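Local coordinates for protein pectinesterase 1 (Solanum lycopersicum, PDB 1XG2) that removes methyl esters from the homogalacturonan of cell-wall pectin as the catalytic domain of a fruit pectin methylesterase, captured here in complex with its inhibitor protein, at residues Cys200-Ser205 against Thr229-Ser234; Tyr259-Asn264 against Ala269-Arg274. All coordinates share one frame; numbering follows the deposited sequence.

Contact 1 of 2, residues Cys200-Ser205 against Thr229-Ser234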
loop_
_atom_site.group_PDB
_atom_site.type_symbol
_atom_site.label_atom_id
_atom_site.label_comp_id
_atom_site.label_asym_id
_atom_site.label_seq_id
_atom_site.Cartn_x
_atom_site.Cartn_y
_atom_site.Cartn_z
ATOM N N CYS A 200 2.760 14.346 -12.257
ATOM C CA CYS A 200 1.822 14.821 -11.266
ATOM C C CYS A 200 2.053 16.303 -10.982
ATOM O O CYS A 200 3.064 16.890 -11.380
ATOM C CB CYS A 200 1.977 14.005 -9.979
ATOM S SG CYS A 200 1.278 12.331 -10.115
ATOM N N ASN A 201 1.083 16.882 -10.291
ATOM C CA ASN A 201 1.140 18.242 -9.802
ATOM C C ASN A 201 1.221 18.166 -8.298
ATOM O O ASN A 201 0.262 17.743 -7.683
ATOM C CB ASN A 201 -0.180 18.906 -10.183
ATOM C CG ASN A 201 -0.015 20.288 -10.736
ATOM O OD1 ASN A 201 0.942 20.571 -11.448
ATOM N ND2 ASN A 201 -1.004 21.156 -10.459
ATOM N N ILE A 202 2.344 18.549 -7.693
ATOM C CA ILE A 202 2.452 18.567 -6.232
ATOM C C ILE A 202 2.411 20.013 -5.796
ATOM O O ILE A 202 3.358 20.772 -6.021
ATOM C CB ILE A 202 3.726 17.873 -5.733
ATOM C CG1 ILE A 202 3.875 16.510 -6.414
ATOM C CG2 ILE A 202 3.667 17.726 -4.226
ATOM C CD1 ILE A 202 5.086 15.707 -5.974
ATOM N N ILE A 203 1.292 20.384 -5.191
ATOM C CA ILE A 203 0.946 21.774 -4.973
ATOM C C ILE A 203 0.327 21.992 -3.598
ATOM O O ILE A 203 0.003 21.036 -2.883
ATOM C CB ILE A 203 -0.025 22.235 -6.067
ATOM C CG1 ILE A 203 -1.310 21.379 -6.055
ATOM C CG2 ILE A 203 0.656 22.153 -7.426
ATOM C CD1 ILE A 203 -2.398 21.881 -6.995
ATOM N N ALA A 204 0.146 23.268 -3.261
ATOM C CA ALA A 204 -0.488 23.668 -2.020
ATOM C C ALA A 204 -1.975 23.971 -2.247
ATOM O O ALA A 204 -2.376 24.504 -3.282
ATOM C CB ALA A 204 0.204 24.902 -1.462
ATOM N N SER A 205 -2.781 23.629 -1.256
ATOM C CA SER A 205 -4.162 24.081 -1.180
ATOM C C SER A 205 -4.206 25.587 -0.930
ATOM O O SER A 205 -3.197 26.200 -0.553
ATOM C CB SER A 205 -4.843 23.382 -0.028
ATOM O OG SER A 205 -4.241 23.812 1.171
ATOM N N THR A 229 10.954 5.755 -2.862
ATOM C CA THR A 229 10.056 6.711 -3.455
ATOM C C THR A 229 10.789 7.506 -4.523
ATOM O O THR A 229 11.922 7.948 -4.311
ATOM C CB THR A 229 9.535 7.656 -2.372
ATOM O OG1 THR A 229 8.838 6.906 -1.367
ATOM C CG2 THR A 229 8.510 8.636 -2.922
ATOM N N VAL A 230 10.150 7.677 -5.672
ATOM C CA VAL A 230 10.694 8.490 -6.743
ATOM C C VAL A 230 9.628 9.415 -7.268
ATOM O O VAL A 230 8.470 9.019 -7.470
ATOM C CB VAL A 230 11.245 7.640 -7.891
ATOM C CG1 VAL A 230 11.638 8.513 -9.069
ATOM C CG2 VAL A 230 12.426 6.846 -7.414
ATOM N N VAL A 231 10.027 10.666 -7.462
ATOM C CA VAL A 231 9.150 11.689 -7.988
ATOM C C VAL A 231 9.780 12.139 -9.304
ATOM O O VAL A 231 10.900 12.631 -9.298
ATOM C CB VAL A 231 9.046 12.883 -7.037
ATOM C CG1 VAL A 231 8.199 13.988 -7.675
ATOM C CG2 VAL A 231 8.470 12.451 -5.681
ATOM N N MET A 232 9.085 11.942 -10.418
ATOM C CA MET A 232 9.665 12.265 -11.725
ATOM C C MET A 232 8.721 12.919 -12.716
ATOM O O MET A 232 7.512 12.722 -12.676
ATOM C CB MET A 232 10.328 11.025 -12.334
ATOM C CG MET A 232 9.468 9.845 -12.567
ATOM S SD MET A 232 10.489 8.340 -12.891
ATOM C CE MET A 232 9.182 7.245 -13.279
ATOM N N GLU A 233 9.298 13.728 -13.606
ATOM C CA GLU A 233 8.555 14.455 -14.614
ATOM C C GLU A 233 7.313 15.128 -14.048
ATOM O O GLU A 233 6.258 15.144 -14.679
ATOM C CB GLU A 233 8.196 13.535 -15.786
ATOM C CG GLU A 233 9.407 13.067 -16.581
ATOM C CD GLU A 233 9.933 14.102 -17.593
ATOM O OE1 GLU A 233 9.319 15.192 -17.782
ATOM O OE2 GLU A 233 10.988 13.818 -18.210
ATOM N N SER A 234 7.456 15.695 -12.858
ATOM C CA SER A 234 6.342 16.303 -12.148
ATOM C C SER A 234 6.608 17.774 -11.852
ATOM O O SER A 234 7.760 18.231 -11.827
ATOM C CB SER A 234 6.079 15.567 -10.829
ATOM O OG SER A 234 5.648 14.235 -11.047
#
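Cys200 and Ser234 meet at corresponding corners of successive coils in the right-handed parallel beta-helix of the pectinesterase domain, where strand 201-204 starts in one sheet and strand 228-232 has just ended in another. The tight part is polar and buried. Ser234 OG accepts the backbone N-H of Cys200 at 3.1 Å along a nearly straight path (165°) and donates its own proton to Met232 O, so one small hydroxyl ties the turn to itself and to the previous coil. Serine suits the place because OG, beside its own backbone N with chi1 -65°, reaches both groups from a short stem. Ser234 CB meanwhile lies 3.3 Å from Cys200 O. Glu233, with phi and psi both positive, makes the bend, and its carboxylate leads away from Cys200 on the partly exposed side of the turn. Past Ile202 the strand runs away from 229-234, and Asn201, facing away from the contact, has its ND2 hydrogen-bonded to Gln167 in the adjacent coil. On the inner side the segments meet more thinly: branched Ile202 and Val231, buried among Val181, Ile197 and Leu236, approach at a slant through a single methyl pair, Ile202 CD1 to Val231 CG1, 3.9 Å.

Contact 2 of 2, residues Tyr259-Asn264 against Ala269-Arg274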
loop_
_atom_site.group_PDB
_atom_site.type_symbol
_atom_site.label_atom_id
_atom_site.label_comp_id
_atom_site.label_asym_id
_atom_site.label_seq_id
_atom_site.Cartn_x
_atom_site.Cartn_y
_atom_site.Cartn_z
ATOM N N TYR A 259 15.456 7.439 -2.351
ATOM C CA TYR A 259 14.607 8.536 -2.758
ATOM C C TYR A 259 15.233 9.187 -3.980
ATOM O O TYR A 259 16.399 9.580 -3.950
ATOM C CB TYR A 259 14.459 9.550 -1.620
ATOM C CG TYR A 259 13.546 9.127 -0.483
ATOM C CD1 TYR A 259 12.735 7.998 -0.575
ATOM C CD2 TYR A 259 13.510 9.860 0.703
ATOM C CE1 TYR A 259 11.916 7.618 0.471
ATOM C CE2 TYR A 259 12.669 9.507 1.752
ATOM C CZ TYR A 259 11.879 8.380 1.634
ATOM O OH TYR A 259 11.066 8.026 2.671
ATOM N N GLY A 260 14.468 9.297 -5.052
ATOM C CA GLY A 260 14.981 9.837 -6.294
ATOM C C GLY A 260 14.100 10.910 -6.868
ATOM O O GLY A 260 12.885 10.889 -6.676
ATOM N N GLU A 261 14.728 11.854 -7.567
ATOM C CA GLU A 261 14.037 12.847 -8.369
ATOM C C GLU A 261 14.632 12.885 -9.779
ATOM O O GLU A 261 15.855 12.932 -9.933
ATOM C CB GLU A 261 14.124 14.223 -7.717
ATOM C CG GLU A 261 13.293 14.340 -6.446
ATOM C CD GLU A 261 13.524 15.650 -5.711
ATOM O OE1 GLU A 261 12.982 16.677 -6.160
ATOM O OE2 GLU A 261 14.241 15.651 -4.685
ATOM N N PHE A 262 13.761 12.856 -10.785
ATOM C CA PHE A 262 14.144 12.816 -12.198
ATOM C C PHE A 262 13.309 13.806 -12.989
ATOM O O PHE A 262 12.102 13.648 -13.111
ATOM C CB PHE A 262 13.924 11.401 -12.755
ATOM C CG PHE A 262 14.173 11.246 -14.238
ATOM C CD1 PHE A 262 15.464 11.248 -14.747
ATOM C CD2 PHE A 262 13.120 11.046 -15.116
ATOM C CE1 PHE A 262 15.695 11.074 -16.112
ATOM C CE2 PHE A 262 13.337 10.863 -16.476
ATOM C CZ PHE A 262 14.633 10.876 -16.976
ATOM N N MET A 263 13.960 14.831 -13.526
ATOM C CA MET A 263 13.378 15.737 -14.526
ATOM C C MET A 263 12.075 16.412 -14.052
ATOM O O MET A 263 11.133 16.604 -14.810
ATOM C CB MET A 263 13.114 14.934 -15.800
ATOM C CG MET A 263 14.399 14.382 -16.421
ATOM S SD MET A 263 15.519 15.688 -16.945
ATOM C CE MET A 263 16.908 14.647 -17.415
ATOM N N ASN A 264 12.029 16.811 -12.791
ATOM C CA ASN A 264 10.920 17.621 -12.295
ATOM C C ASN A 264 11.060 19.092 -12.711
ATOM O O ASN A 264 12.135 19.539 -13.124
ATOM C CB ASN A 264 10.823 17.511 -10.783
ATOM C CG ASN A 264 10.551 16.095 -10.325
ATOM O OD1 ASN A 264 9.746 15.396 -10.914
ATOM N ND2 ASN A 264 11.226 15.675 -9.275
ATOM N N ALA A 269 11.341 22.462 -7.533
ATOM C CA ALA A 269 12.062 21.334 -8.158
ATOM C C ALA A 269 13.593 21.411 -8.098
ATOM O O ALA A 269 14.280 20.414 -8.379
ATOM C CB ALA A 269 11.621 21.178 -9.595
ATOM N N GLY A 270 14.128 22.583 -7.757
ATOM C CA GLY A 270 15.573 22.750 -7.608
ATOM C C GLY A 270 16.143 21.814 -6.556
ATOM O O GLY A 270 15.563 21.659 -5.474
ATOM N N THR A 271 17.281 21.193 -6.860
ATOM C CA THR A 271 17.859 20.175 -5.987
ATOM C C THR A 271 19.177 20.561 -5.307
ATOM O O THR A 271 19.756 19.745 -4.595
ATOM C CB THR A 271 18.068 18.856 -6.763
ATOM O OG1 THR A 271 18.897 19.078 -7.906
ATOM C CG2 THR A 271 16.758 18.332 -7.356
ATOM N N SER A 272 19.630 21.803 -5.475
ATOM C CA SER A 272 20.947 22.205 -4.967
ATOM C C SER A 272 21.023 22.304 -3.444
ATOM O O SER A 272 22.111 22.306 -2.890
ATOM C CB SER A 272 21.362 23.539 -5.579
ATOM O OG SER A 272 20.623 24.587 -4.974
ATOM N N LYS A 273 19.878 22.374 -2.766
ATOM C CA LYS A 273 19.888 22.421 -1.301
ATOM C C LYS A 273 19.199 21.202 -0.663
ATOM O O LYS A 273 18.845 21.198 0.508
ATOM C CB LYS A 273 19.185 23.705 -0.860
ATOM C CG LYS A 273 19.966 24.960 -1.259
ATOM N N ARG A 274 19.086 20.137 -1.445
ATOM C CA ARG A 274 18.508 18.887 -0.948
ATOM C C ARG A 274 19.381 18.246 0.102
ATOM O O ARG A 274 20.578 18.528 0.197
ATOM C CB ARG A 274 18.318 17.892 -2.093
ATOM C CG ARG A 274 17.202 18.278 -3.015
ATOM C CD ARG A 274 15.837 17.971 -2.460
ATOM N NE ARG A 274 14.788 18.098 -3.472
ATOM C CZ ARG A 274 14.008 19.161 -3.620
ATOM N NH1 ARG A 274 14.173 20.229 -2.860
ATOM N NH2 ARG A 274 13.080 19.175 -4.559
HETATM O O HOH W 1 13.287 17.938 -8.544
#
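Glu261 and Arg274 form a side-on salt bridge between strand 258-262, near the C-terminal end of the parallel beta-helix, and the irregular loop that follows it. Two nitrogens of Arg274 grip the two carboxylate oxygens: NE donates to Glu261 OE2 at 2.8 Å and NH2 to Glu261 OE1 at 3.0 Å, the latter bond nearly straight at 170°. Both oxygens use their syn lone pairs, and the carboxylate and guanidinium planes lie only 15° apart, so the paired bonds hold the two groups nearly coplanar and fix their rotation. The glutamate chain runs extended beyond CG, whereas Arg274 bends at chi2 (-77°), which brings its head round across the glutamate at about a right angle. Gly270 O sits 3.2 Å above one guanidinium face, toward its rim. Glu261 OE2 is also bound by Tyr280 and Trp245, and the donors gathered round the carboxylate would be expected to favour its anionic form, while Arg274 also reaches the carbonyls of Pro242 and Gly268.

Where the loop leaves the strand, a water extends the network. It donates to Glu261 OE1 and to Ala269 O, each at 2.7 Å, and accepts an N-H of Asn264 ND2. Asparagine suits this corner because its amide also serves the preceding coil, with OD1 accepting Ser234 N-H. Small Ala269 lets the chain come close, its CB 3.9 Å from Asn264 CB. A type I turn from Thr271 to Arg274 then returns the loop toward the carboxylate: a local salt-bridged excursion between consecutive strands, 258-262 and 280-283, of one parallel beta-helix sheet.

Contacts 1 and 2 follow one another along the chain, and contact 2 lies on the coil that follows the later segment of contact 1, their centres about 11 Å apart. Strands 228-232 and 258-262 are parallel neighbours in one sheet, joined by probable hydrogen bonds from Val231 N to Gly260 O (3.0 Å) and from Glu233 N to Phe262 O (2.8 Å). Asn264 is a polar side-chain connection: besides its role in contact 2, its ND2 bonds Val231 O, thereby helping to brace the turn of contact 1 from the next coil. Both contacts lie away from the predicted catalytic residues Asp132 and Asp153, and belong to the scaffold of the domain toward its C-terminal end.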